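Local coordinates for chitin oligosaccharide binding protein NagB2 (Paenibacillus sp. FPU-7, PDB 7EHU) that binds chitin oligosaccharides such as N,N'-diacetylchitobiose and N,N',N''-triacetylchitotriose, probably as the extracellular solute-binding component of a sugar uptake system, at residues K168-F173 with K240-K245; E178-K183 with Q268-F273. One frame throughout, in Å; residues are numbered along the deposited sequence.

Interaction 1 of 2, residues K168-F173 with K240-K245; sequences KTWDEF and KDLKDK
F173 and L242, whose CA atoms lie 11.2 Å apart, mark the closest approach of the two backbones, where the first turn of helix 170-182 faces the last turn of helix 230-244, so that long side chains must span the gap. One methyl does the touching from the second helix: L242 CD2 lies 4.4 Å from W170 CH2 and equally far from F173 CE2, meeting both rings obliquely. Both aromatic side chains reach it by the same torsion, with CG anti to the backbone N (chi1 -178° in W170 and -179° in F173), which carries ring atoms far from their own helix toward the leucine. In this solute-binding protein of the periplasmic-binding-protein type, the contact joins two helices of one lobe, and helix 197-212 adds L207 against W170 and L203 against L242. W170 also takes part in a cation-pi interaction with R238, one turn before L242. The helix start that carries the rings is well anchored: T169 is its N-cap, with OG1 accepting from E172 N at 3.1 Å. The E172 carboxylate reaches past the cap, OE1 accepting from K168 N at 2.8 Å, nearly in line with the carboxylate C-O bond. Near the end of the other helix, K245 NZ forms a salt bridge of 2.7 Å with D241 OD2, using the syn lone pair of that oxygen.

Interaction 2 of 2, residues E178-K183 with Q268-F273; sequences EALKAK and QAAMLF
A270 meets L180 where the C-terminal part of helix 170-182 packs against the segment that leads into strand 271-275, a helix-on-sheet contact within the alpha/beta lobe of a solute-binding protein. The CA atoms of these two residues are 7.6 Å apart, close enough for the alanine methyl to touch the leucine directly. A270 CB fits against the fork of the branched side chain, 3.6 Å from L180 CD2 and 3.6 Å from L180 CD1, while the backbone of A270 is hydrogen-bonded to N154 and T186. M271 follows, pairs through its backbone with A189 and turns its terminal methyl to the same leucine. With chi1 at 68° its CG is flanked by both the backbone N and the carbonyl carbon, and a quarter turn about the CG-SD bond (chi3 89°) swings M271 CE to 3.7 Å from L180 CD1. A161 and I163 also touch L180 from a loop, and I188 lies against M271. With L180 cut back to an alanine, the A270 methyl and M271 CE would probably lose the branched partner they share, and a gap would open between helix and strand. Even the branch point of the leucine comes near, L180 CG standing 4.2 Å from A270 CB.

Overall arrangement
Helix 170-182 serves both interactions, its first turn in interaction 1 and its later turns in interaction 2, whose centres lie about 11 Å apart. It illustrates how one helix can tie a neighbouring helix and a strand of the sheet together along its length. The two contacts meet directly: F173 CE1 is 3.7 Å from M271 SD, so the aromatic ring that packs on L242 also reaches the sulfur of the methionine whose terminal methyl packs on L180. A second, peripheral link puts K181 CE 3.6 Å from K245 O. F151 extends the buried cluster by meeting the rings of both F173 and F273. Both interactions lie in the same lobe, away from the bound glycan.

Interaction 1 of 2, residues K168-F173 with K240-K245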
ATOM      1  N   LYS A 168      -7.882  18.042 -12.552  1.00 16.02           N
ATOM      2  CA  LYS A 168      -8.704  16.887 -12.888  1.00 16.75           C
ATOM      3  C   LYS A 168      -8.190  16.135 -14.109  1.00 16.35           C
ATOM      4  O   LYS A 168      -8.489  14.943 -14.269  1.00 16.02           O
ATOM      5  CB  LYS A 168     -10.131  17.326 -13.212  1.00 19.83           C
ATOM      6  CG  LYS A 168     -10.860  17.938 -12.060  1.00 23.59           C
ATOM      7  CD  LYS A 168     -12.275  18.269 -12.502  1.00 27.98           C
ATOM      8  CE  LYS A 168     -12.959  19.277 -11.639  1.00 31.34           C
ATOM      9  NZ  LYS A 168     -12.099  20.485 -11.524  1.00 33.79           N
ATOM     10  N   THR A 169      -7.454  16.811 -14.986  1.00 16.65           N
ATOM     11  CA  THR A 169      -6.959  16.227 -16.222  1.00 16.98           C
ATOM     12  C   THR A 169      -5.440  16.343 -16.263  1.00 16.11           C
ATOM     13  O   THR A 169      -4.831  17.123 -15.526  1.00 16.07           O
ATOM     14  CB  THR A 169      -7.507  16.965 -17.442  1.00 19.45           C
ATOM     15  OG1 THR A 169      -6.907  18.266 -17.468  1.00 20.00           O
ATOM     16  CG2 THR A 169      -9.047  17.054 -17.412  1.00 19.81           C
ATOM     17  N   TRP A 170      -4.831  15.532 -17.130  1.00 17.25           N
ATOM     18  CA  TRP A 170      -3.381  15.540 -17.262  1.00 18.32           C
ATOM     19  C   TRP A 170      -2.882  16.917 -17.675  1.00 19.15           C
ATOM     20  O   TRP A 170      -1.848  17.382 -17.182  1.00 19.42           O
ATOM     21  CB  TRP A 170      -2.937  14.467 -18.265  1.00 19.75           C
ATOM     22  CG  TRP A 170      -1.447  14.394 -18.421  1.00 20.06           C
ATOM     23  CD1 TRP A 170      -0.692  14.914 -19.441  1.00 21.48           C
ATOM     24  CD2 TRP A 170      -0.522  13.802 -17.500  1.00 20.67           C
ATOM     25  NE1 TRP A 170       0.644  14.671 -19.211  1.00 22.13           N
ATOM     26  CE2 TRP A 170       0.775  13.994 -18.026  1.00 21.66           C
ATOM     27  CE3 TRP A 170      -0.663  13.136 -16.279  1.00 21.61           C
ATOM     28  CZ2 TRP A 170       1.916  13.530 -17.380  1.00 22.79           C
ATOM     29  CZ3 TRP A 170       0.476  12.668 -15.640  1.00 21.72           C
ATOM     30  CH2 TRP A 170       1.748  12.881 -16.188  1.00 22.40           C
ATOM     31  N   ASP A 171      -3.614  17.598 -18.559  1.00 19.88           N
ATOM     32  CA  ASP A 171      -3.176  18.921 -18.999  1.00 21.33           C
ATOM     33  C   ASP A 171      -3.220  19.928 -17.852  1.00 20.41           C
ATOM     34  O   ASP A 171      -2.316  20.762 -17.722  1.00 20.99           O
ATOM     35  CB  ASP A 171      -4.006  19.378 -20.203  1.00 24.04           C
ATOM     36  CG  ASP A 171      -3.572  18.692 -21.506  1.00 28.13           C
ATOM     37  OD1 ASP A 171      -4.314  18.781 -22.511  1.00 30.58           O
ATOM     38  OD2 ASP A 171      -2.495  18.047 -21.523  1.00 28.89           O
ATOM     39  N   GLU A 172      -4.242  19.850 -16.991  1.00 19.13           N
ATOM     40  CA  GLU A 172      -4.272  20.729 -15.825  1.00 18.68           C
ATOM     41  C   GLU A 172      -3.145  20.375 -14.860  1.00 17.00           C
ATOM     42  O   GLU A 172      -2.564  21.254 -14.215  1.00 16.73           O
ATOM     43  CB  GLU A 172      -5.625  20.628 -15.118  1.00 20.50           C
ATOM     44  CG  GLU A 172      -6.814  21.175 -15.908  1.00 22.48           C
ATOM     45  CD  GLU A 172      -8.171  20.975 -15.209  1.00 25.18           C
ATOM     46  OE1 GLU A 172      -8.288  20.169 -14.262  1.00 25.17           O
ATOM     47  OE2 GLU A 172      -9.148  21.633 -15.623  1.00 28.17           O
ATOM     48  N   PHE A 173      -2.829  19.084 -14.751  1.00 16.01           N
ATOM     49  CA  PHE A 173      -1.760  18.620 -13.871  1.00 15.72           C
ATOM     50  C   PHE A 173      -0.410  19.146 -14.348  1.00 16.52           C
ATOM     51  O   PHE A 173       0.368  19.691 -13.558  1.00 15.92           O
ATOM     52  CB  PHE A 173      -1.802  17.082 -13.856  1.00 14.87           C
ATOM     53  CG  PHE A 173      -0.774  16.416 -12.971  1.00 14.90           C
ATOM     54  CD1 PHE A 173      -0.843  16.503 -11.584  1.00 15.02           C
ATOM     55  CD2 PHE A 173       0.226  15.640 -13.527  1.00 15.78           C
ATOM     56  CE1 PHE A 173       0.100  15.850 -10.785  1.00 14.62           C
ATOM     57  CE2 PHE A 173       1.154  15.003 -12.731  1.00 15.73           C
ATOM     58  CZ  PHE A 173       1.100  15.115 -11.367  1.00 15.24           C
ATOM     59  N   LYS A 240       9.461   9.144 -16.620  1.00 16.68           N
ATOM     60  CA  LYS A 240      10.771   9.705 -16.912  1.00 18.01           C
ATOM     61  C   LYS A 240      10.684  11.204 -17.179  1.00 18.29           C
ATOM     62  O   LYS A 240      11.516  11.972 -16.684  1.00 18.78           O
ATOM     63  CB  LYS A 240      11.374   8.945 -18.098  1.00 19.91           C
ATOM     64  CG  LYS A 240      12.769   9.357 -18.518  1.00 23.31           C
ATOM     65  CD  LYS A 240      13.764   9.310 -17.373  1.00 25.54           C
ATOM     66  CE  LYS A 240      15.170   9.662 -17.837  1.00 28.41           C
ATOM     67  NZ  LYS A 240      16.123   9.608 -16.702  1.00 29.69           N
ATOM     68  N   ASP A 241       9.655  11.649 -17.910  1.00 17.91           N
ATOM     69  CA  ASP A 241       9.539  13.074 -18.208  1.00 18.78           C
ATOM     70  C   ASP A 241       9.314  13.895 -16.939  1.00 17.31           C
ATOM     71  O   ASP A 241       9.826  15.011 -16.828  1.00 18.25           O
ATOM     72  CB  ASP A 241       8.433  13.341 -19.240  1.00 20.76           C
ATOM     73  CG  ASP A 241       8.565  14.720 -19.895  1.00 21.87           C
ATOM     74  OD1 ASP A 241       9.589  14.960 -20.587  1.00 23.45           O
ATOM     75  OD2 ASP A 241       7.659  15.566 -19.716  1.00 22.57           O
ATOM     76  N   LEU A 242       8.592  13.355 -15.958  1.00 16.38           N
ATOM     77  CA  LEU A 242       8.411  14.082 -14.708  1.00 14.85           C
ATOM     78  C   LEU A 242       9.746  14.321 -14.012  1.00 16.09           C
ATOM     79  O   LEU A 242       9.947  15.361 -13.377  1.00 17.60           O
ATOM     80  CB  LEU A 242       7.510  13.285 -13.770  1.00 14.52           C
ATOM     81  CG  LEU A 242       6.035  13.148 -14.141  1.00 14.75           C
ATOM     82  CD1 LEU A 242       5.351  12.216 -13.163  1.00 15.22           C
ATOM     83  CD2 LEU A 242       5.332  14.495 -14.172  1.00 15.07           C
ATOM     84  N   LYS A 243      10.645  13.337 -14.060  1.00 16.65           N
ATOM     85  CA  LYS A 243      11.975  13.517 -13.483  1.00 18.32           C
ATOM     86  C   LYS A 243      12.817  14.468 -14.326  1.00 19.93           C
ATOM     87  O   LYS A 243      13.474  15.360 -13.776  1.00 20.41           O
ATOM     88  CB  LYS A 243      12.651  12.149 -13.350  1.00 18.95           C
ATOM     89  CG  LYS A 243      14.066  12.112 -12.743  1.00 21.71           C
ATOM     90  CD  LYS A 243      14.091  12.394 -11.248  1.00 24.60           C
ATOM     91  CE  LYS A 243      15.521  12.421 -10.707  1.00 26.42           C
ATOM     92  NZ  LYS A 243      16.323  13.582 -11.214  1.00 27.70           N
ATOM     93  N   ASP A 244      12.791  14.302 -15.661  1.00 20.68           N
ATOM     94  CA  ASP A 244      13.588  15.147 -16.555  1.00 22.16           C
ATOM     95  C   ASP A 244      13.264  16.621 -16.371  1.00 21.40           C
ATOM     96  O   ASP A 244      14.145  17.483 -16.499  1.00 22.68           O
ATOM     97  CB  ASP A 244      13.311  14.787 -18.021  1.00 23.42           C
ATOM     98  CG  ASP A 244      13.940  13.477 -18.442  1.00 24.63           C
ATOM     99  OD1 ASP A 244      14.882  13.028 -17.759  1.00 24.46           O
ATOM    100  OD2 ASP A 244      13.485  12.888 -19.458  1.00 25.65           O
ATOM    101  N   LYS A 245      11.992  16.933 -16.132  1.00 20.54           N
ATOM    102  CA  LYS A 245      11.532  18.304 -15.980  1.00 20.65           C
ATOM    103  C   LYS A 245      11.837  18.880 -14.599  1.00 20.50           C
ATOM    104  O   LYS A 245      11.589  20.068 -14.374  1.00 21.56           O
ATOM    105  CB  LYS A 245      10.008  18.347 -16.220  1.00 22.28           C
ATOM    106  CG  LYS A 245       9.558  18.100 -17.674  1.00 24.04           C
ATOM    107  CD  LYS A 245       9.223  19.389 -18.414  1.00 25.00           C
ATOM    108  CE  LYS A 245       8.910  19.149 -19.899  1.00 26.21           C
ATOM    109  NZ  LYS A 245       7.720  18.283 -20.127  1.00 27.93           N
TER

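Interaction 2 of 2, residues E178-K183 with Q268-F273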
ATOM      1  N   GLU A 178       4.199  22.964 -14.014  1.00 18.78           N
ATOM      2  CA  GLU A 178       4.930  24.070 -14.635  1.00 20.63           C
ATOM      3  C   GLU A 178       4.948  25.284 -13.716  1.00 20.30           C
ATOM      4  O   GLU A 178       5.988  25.930 -13.526  1.00 21.50           O
ATOM      5  CB  GLU A 178       4.271  24.429 -15.977  1.00 23.92           C
ATOM      6  CG  GLU A 178       4.660  23.516 -17.144  1.00 27.18           C
ATOM      7  CD  GLU A 178       3.758  23.648 -18.377  1.00 30.89           C
ATOM      8  OE1 GLU A 178       2.948  24.600 -18.442  1.00 32.30           O
ATOM      9  OE2 GLU A 178       3.875  22.787 -19.282  1.00 32.33           O
ATOM     10  N   ALA A 179       3.793  25.617 -13.145  1.00 18.55           N
ATOM     11  CA  ALA A 179       3.683  26.814 -12.310  1.00 18.59           C
ATOM     12  C   ALA A 179       4.456  26.658 -11.006  1.00 18.18           C
ATOM     13  O   ALA A 179       5.079  27.615 -10.521  1.00 18.53           O
ATOM     14  CB  ALA A 179       2.207  27.103 -12.019  1.00 19.15           C
ATOM     15  N   LEU A 180       4.417  25.465 -10.414  1.00 17.63           N
ATOM     16  CA  LEU A 180       5.175  25.225  -9.192  1.00 16.96           C
ATOM     17  C   LEU A 180       6.668  25.319  -9.469  1.00 18.80           C
ATOM     18  O   LEU A 180       7.405  25.995  -8.738  1.00 19.14           O
ATOM     19  CB  LEU A 180       4.826  23.848  -8.631  1.00 15.58           C
ATOM     20  CG  LEU A 180       3.411  23.713  -8.051  1.00 14.38           C
ATOM     21  CD1 LEU A 180       2.994  22.247  -7.994  1.00 14.33           C
ATOM     22  CD2 LEU A 180       3.308  24.356  -6.669  1.00 14.35           C
ATOM     23  N   LYS A 181       7.126  24.674 -10.552  1.00 20.22           N
ATOM     24  CA  LYS A 181       8.535  24.725 -10.928  1.00 23.40           C
ATOM     25  C   LYS A 181       8.983  26.162 -11.163  1.00 24.41           C
ATOM     26  O   LYS A 181      10.077  26.553 -10.741  1.00 25.55           O
ATOM     27  CB  LYS A 181       8.745  23.864 -12.179  1.00 25.63           C
ATOM     28  CG  LYS A 181      10.205  23.580 -12.592  1.00 28.56           C
ATOM     29  CD  LYS A 181      10.974  22.786 -11.531  1.00 31.19           C
ATOM     30  CE  LYS A 181      12.417  22.522 -11.927  1.00 33.26           C
ATOM     31  NZ  LYS A 181      13.123  23.777 -12.305  1.00 34.81           N
ATOM     32  N   ALA A 182       8.129  26.980 -11.786  1.00 23.75           N
ATOM     33  CA  ALA A 182       8.498  28.362 -12.093  1.00 24.62           C
ATOM     34  C   ALA A 182       8.685  29.191 -10.831  1.00 25.38           C
ATOM     35  O   ALA A 182       9.423  30.192 -10.846  1.00 26.70           O
ATOM     36  CB  ALA A 182       7.433  28.989 -12.989  1.00 24.57           C
ATOM     37  N   LYS A 183       8.021  28.811  -9.742  1.00 25.03           N
ATOM     38  CA  LYS A 183       8.206  29.444  -8.448  1.00 26.37           C
ATOM     39  C   LYS A 183       9.299  28.793  -7.612  1.00 26.40           C
ATOM     40  O   LYS A 183       9.436  29.134  -6.432  1.00 26.74           O
ATOM     41  CB  LYS A 183       6.910  29.394  -7.648  1.00 28.77           C
ATOM     42  CG  LYS A 183       5.731  30.222  -8.122  1.00 31.14           C
ATOM     43  CD  LYS A 183       5.875  31.738  -8.001  1.00 33.01           C
ATOM     44  CE  LYS A 183       6.127  32.056  -6.545  1.00 34.96           C
ATOM     45  NZ  LYS A 183       5.488  33.240  -5.939  1.00 36.63           N
ATOM     46  N   GLN A 268       8.103  21.247   2.048  1.00 11.57           N
ATOM     47  CA  GLN A 268       9.235  21.411   1.149  1.00 12.06           C
ATOM     48  C   GLN A 268       8.962  20.911  -0.264  1.00 12.04           C
ATOM     49  O   GLN A 268       9.853  21.005  -1.118  1.00 13.28           O
ATOM     50  CB  GLN A 268      10.487  20.737   1.751  1.00 13.04           C
ATOM     51  CG  GLN A 268      10.810  21.228   3.175  1.00 14.16           C
ATOM     52  CD  GLN A 268      10.845  22.726   3.288  1.00 15.94           C
ATOM     53  OE1 GLN A 268      10.109  23.340   4.090  1.00 16.51           O
ATOM     54  NE2 GLN A 268      11.679  23.336   2.484  1.00 17.80           N
ATOM     55  N   ALA A 269       7.768  20.379  -0.533  1.00 12.34           N
ATOM     56  CA  ALA A 269       7.347  20.000  -1.873  1.00 12.28           C
ATOM     57  C   ALA A 269       5.833  20.112  -1.925  1.00 11.67           C
ATOM     58  O   ALA A 269       5.164  19.986  -0.904  1.00 12.63           O
ATOM     59  CB  ALA A 269       7.745  18.572  -2.228  1.00 13.15           C
ATOM     60  N   ALA A 270       5.287  20.325  -3.118  1.00 11.06           N
ATOM     61  CA  ALA A 270       3.877  20.695  -3.230  1.00 10.98           C
ATOM     62  C   ALA A 270       2.896  19.525  -3.184  1.00 10.54           C
ATOM     63  O   ALA A 270       1.724  19.743  -2.871  1.00 10.55           O
ATOM     64  CB  ALA A 270       3.650  21.475  -4.526  1.00 12.09           C
ATOM     65  N   MET A 271       3.321  18.309  -3.503  1.00  9.92           N
ATOM     66  CA  MET A 271       2.418  17.166  -3.476  1.00  9.90           C
ATOM     67  C   MET A 271       3.207  15.895  -3.235  1.00  9.47           C
ATOM     68  O   MET A 271       4.434  15.871  -3.311  1.00  9.79           O
ATOM     69  CB  MET A 271       1.582  17.068  -4.756  1.00 10.09           C
ATOM     70  CG  MET A 271       2.396  16.715  -5.987  1.00 11.54           C
ATOM     71  SD  MET A 271       1.529  16.998  -7.556  1.00 12.55           S
ATOM     72  CE  MET A 271       1.999  18.693  -7.846  1.00 13.58           C
ATOM     73  N   LEU A 272       2.465  14.827  -2.964  1.00  9.53           N
ATOM     74  CA  LEU A 272       3.036  13.534  -2.594  1.00  9.29           C
ATOM     75  C   LEU A 272       2.068  12.460  -3.051  1.00  8.63           C
ATOM     76  O   LEU A 272       0.903  12.489  -2.648  1.00  9.08           O
ATOM     77  CB  LEU A 272       3.195  13.460  -1.072  1.00  9.12           C
ATOM     78  CG  LEU A 272       3.704  12.137  -0.505  1.00  9.10           C
ATOM     79  CD1 LEU A 272       5.225  12.057  -0.649  1.00 10.37           C
ATOM     80  CD2 LEU A 272       3.332  11.980   0.931  1.00  9.91           C
ATOM     81  N   PHE A 273       2.519  11.533  -3.883  1.00  8.99           N
ATOM     82  CA  PHE A 273       1.694  10.407  -4.292  1.00  9.00           C
ATOM     83  C   PHE A 273       1.907   9.278  -3.290  1.00  9.01           C
ATOM     84  O   PHE A 273       3.035   8.794  -3.129  1.00  9.82           O
ATOM     85  CB  PHE A 273       2.015   9.959  -5.725  1.00  9.16           C
ATOM     86  CG  PHE A 273       0.947   9.072  -6.285  1.00  8.59           C
ATOM     87  CD1 PHE A 273      -0.168   9.624  -6.884  1.00  9.11           C
ATOM     88  CD2 PHE A 273       0.998   7.699  -6.127  1.00  9.01           C
ATOM     89  CE1 PHE A 273      -1.196   8.826  -7.347  1.00  9.56           C
ATOM     90  CE2 PHE A 273      -0.052   6.895  -6.577  1.00  9.81           C
ATOM     91  CZ  PHE A 273      -1.136   7.449  -7.191  1.00  9.62           C
TER